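Local atomic coordinates of RpfR (Cronobacter turicensis, PDB entry 6DGJ), a protein that has a PAS domain, a small sensory module of helices packed on an antiparallel sheet, which here holds (2Z)-dodec-2-enoic acid. Residues Ser53-Asn58 and Val71-Lys76. Residues are numbered along the deposited sequence; the frame is centred on the assembly and turned at random.
Sequences SASRRN and VERWIK. With GEY ((2Z)-dodec-2-enoic acid), chain B.
Ala54 turns its CB toward Arg73 of strand 69-77 and meets NH1 obliquely at 3.8 Å. One residue on, Ser55 CB lies over a face of that guanidinium, offset toward its rim and 3.4 Å from Arg73 NE. With chi1 at -178°, Ser55 OG swings anti to the backbone N and donates to O2 of (2Z)-dodec-2-enoic acid over 2.7 Å. Arg73, its chain bent at chi2 and chi3, grips the same oxygen with two donors: NH2 in a fairly straight bond of 2.8 Å (154°), NE in a longer, more bent one. Three bonds thus converge on O2, while the ligand's other oxygen, O1, accepts from Asn58 ND2 at 2.8 Å. This amide nitrogen also sits at the guanidinium edge, 3.1 Å from Arg73 NH2; both are donors, each bonded to a different carboxylate oxygen, which probably makes their closeness tolerable. Tyr69 OH adds a further hydrogen bond to the ligand. Both methyls of Val71 pack near O1, and farther along the strand Ile75 CG2 touches the tail at C12 (3.5 Å). Helix and outer sheet strand together line a ligand pocket between the helices and the antiparallel sheet of a PAS fold.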
loop_
_atom_site.group_PDB
_atom_site.type_symbol
_atom_site.label_atom_id
_atom_site.label_comp_id
_atom_site.label_asym_id
_atom_site.label_seq_id
_atom_site.Cartn_x
_atom_site.Cartn_y
_atom_site.Cartn_z
ATOM N N SER A 53 6.853 4.513 10.174
ATOM C CA SER A 53 6.480 5.597 11.079
ATOM C C SER A 53 5.809 6.735 10.320
ATOM O O SER A 53 4.671 7.114 10.616
ATOM C CB SER A 53 7.717 6.099 11.828
ATOM O OG SER A 53 8.252 5.083 12.657
ATOM N N ALA A 54 6.507 7.294 9.328
ATOM C CA ALA A 54 5.959 8.418 8.573
ATOM C C ALA A 54 4.663 8.034 7.869
ATOM O O ALA A 54 3.723 8.834 7.804
ATOM C CB ALA A 54 6.989 8.918 7.561
ATOM N N SER A 55 4.595 6.814 7.333
ATOM C CA SER A 55 3.393 6.387 6.624
ATOM C C SER A 55 2.212 6.245 7.576
ATOM O O SER A 55 1.103 6.699 7.269
ATOM C CB SER A 55 3.657 5.066 5.901
ATOM O OG SER A 55 2.518 4.649 5.170
ATOM N N ARG A 56 2.431 5.627 8.739
ATOM C CA ARG A 56 1.331 5.383 9.666
ATOM C C ARG A 56 0.718 6.692 10.150
ATOM O O ARG A 56 -0.487 6.752 10.418
ATOM C CB ARG A 56 1.824 4.510 10.835
ATOM C CG ARG A 56 1.948 5.178 12.213
ATOM C CD ARG A 56 3.192 4.743 13.010
ATOM N NE ARG A 56 3.720 3.410 12.695
ATOM C CZ ARG A 56 3.049 2.268 12.814
ATOM N NH1 ARG A 56 1.784 2.263 13.214
ATOM N NH2 ARG A 56 3.644 1.121 12.512
ATOM N N ARG A 57 1.525 7.752 10.258
ATOM C CA ARG A 57 0.985 9.056 10.630
ATOM C C ARG A 57 0.182 9.663 9.487
ATOM O O ARG A 57 -0.828 10.335 9.719
ATOM C CB ARG A 57 2.114 9.997 11.044
ATOM C CG ARG A 57 2.915 9.522 12.244
ATOM C CD ARG A 57 3.886 10.591 12.712
ATOM N NE ARG A 57 4.711 10.128 13.828
ATOM C CZ ARG A 57 5.943 9.641 13.712
ATOM N NH1 ARG A 57 6.532 9.543 12.524
ATOM N NH2 ARG A 57 6.596 9.249 14.797
ATOM N N ASN A 58 0.618 9.440 8.245
ATOM C CA ASN A 58 -0.134 9.934 7.097
ATOM C C ASN A 58 -1.526 9.318 7.055
ATOM O O ASN A 58 -2.532 10.029 6.946
ATOM C CB ASN A 58 0.622 9.630 5.803
ATOM C CG ASN A 58 1.932 10.382 5.700
ATOM O OD1 ASN A 58 2.286 11.161 6.586
ATOM N ND2 ASN A 58 2.664 10.146 4.619
ATOM N N VAL A 71 2.256 10.200 -2.622
ATOM C CA VAL A 71 3.347 9.948 -1.689
ATOM C C VAL A 71 4.321 8.976 -2.334
ATOM O O VAL A 71 3.932 8.095 -3.106
ATOM C CB VAL A 71 2.823 9.399 -0.338
ATOM C CG1 VAL A 71 2.109 8.068 -0.535
ATOM C CG2 VAL A 71 3.961 9.261 0.668
ATOM N N GLU A 72 5.600 9.149 -2.017
ATOM C CA GLU A 72 6.651 8.224 -2.421
ATOM C C GLU A 72 7.080 7.438 -1.191
ATOM O O GLU A 72 7.529 8.026 -0.200
ATOM C CB GLU A 72 7.837 8.966 -3.036
ATOM C CG GLU A 72 7.490 9.761 -4.284
ATOM C CD GLU A 72 8.715 10.351 -4.956
ATOM O OE1 GLU A 72 9.846 10.005 -4.552
ATOM O OE2 GLU A 72 8.548 11.164 -5.892
ATOM N N ARG A 73 6.940 6.116 -1.253
ATOM C CA ARG A 73 7.198 5.248 -0.111
ATOM C C ARG A 73 8.121 4.121 -0.544
ATOM O O ARG A 73 7.810 3.390 -1.490
ATOM C CB ARG A 73 5.890 4.685 0.453
ATOM C CG ARG A 73 6.037 3.961 1.785
ATOM C CD ARG A 73 6.440 4.915 2.895
ATOM N NE ARG A 73 5.443 5.958 3.120
ATOM C CZ ARG A 73 5.695 7.123 3.707
ATOM N NH1 ARG A 73 6.921 7.418 4.124
ATOM N NH2 ARG A 73 4.718 8.004 3.872
ATOM N N TRP A 74 9.255 3.986 0.140
ATOM C CA TRP A 74 10.142 2.850 -0.082
ATOM C C TRP A 74 9.458 1.588 0.429
ATOM O O TRP A 74 9.219 1.447 1.631
ATOM C CB TRP A 74 11.481 3.070 0.616
ATOM C CG TRP A 74 12.436 3.927 -0.163
ATOM C CD1 TRP A 74 12.732 5.240 0.062
ATOM C CD2 TRP A 74 13.217 3.529 -1.298
ATOM N NE1 TRP A 74 13.650 5.683 -0.860
ATOM C CE2 TRP A 74 13.965 4.652 -1.706
ATOM C CE3 TRP A 74 13.357 2.331 -2.006
ATOM C CZ2 TRP A 74 14.840 4.613 -2.788
ATOM C CZ3 TRP A 74 14.227 2.296 -3.082
ATOM C CH2 TRP A 74 14.956 3.429 -3.462
ATOM N N ILE A 75 9.133 0.680 -0.481
ATOM C CA ILE A 75 8.417 -0.544 -0.146
ATOM C C ILE A 75 9.404 -1.698 -0.128
ATOM O O ILE A 75 10.415 -1.700 -0.836
ATOM C CB ILE A 75 7.265 -0.808 -1.140
ATOM C CG1 ILE A 75 6.265 0.353 -1.120
ATOM C CG2 ILE A 75 6.560 -2.127 -0.830
ATOM C CD1 ILE A 75 5.625 0.613 0.237
ATOM N N LYS A 76 9.089 -2.695 0.688
ATOM C CA LYS A 76 9.973 -3.812 0.993
ATOM C C LYS A 76 9.466 -5.037 0.240
ATOM O O LYS A 76 8.446 -5.623 0.616
ATOM C CB LYS A 76 9.988 -4.015 2.504
ATOM C CG LYS A 76 10.671 -5.240 3.048
ATOM C CD LYS A 76 10.542 -5.172 4.563
ATOM C CE LYS A 76 11.093 -6.379 5.283
ATOM N NZ LYS A 76 10.794 -6.269 6.738
HETATM C C1 GEY B . 1.262 7.322 3.138
HETATM C C2 GEY B . -0.044 6.554 3.130
HETATM C C3 GEY B . -0.302 5.456 2.422
HETATM C C4 GEY B . 0.703 4.810 1.526
HETATM C C5 GEY B . 0.275 3.455 0.921
HETATM C C6 GEY B . 1.351 2.351 0.930
HETATM C C8 GEY B . 1.923 -0.206 0.823
HETATM O O2 GEY B . 2.285 6.685 3.361
HETATM O O1 GEY B . 1.178 8.554 2.908
HETATM C C7 GEY B . 0.833 0.891 0.846
HETATM C C9 GEY B . 1.661 -1.421 -0.094
HETATM C C10 GEY B . 2.926 -2.182 -0.545
HETATM C C11 GEY B . 2.711 -3.653 -0.911
HETATM C C12 GEY B . 3.991 -4.415 -1.212
#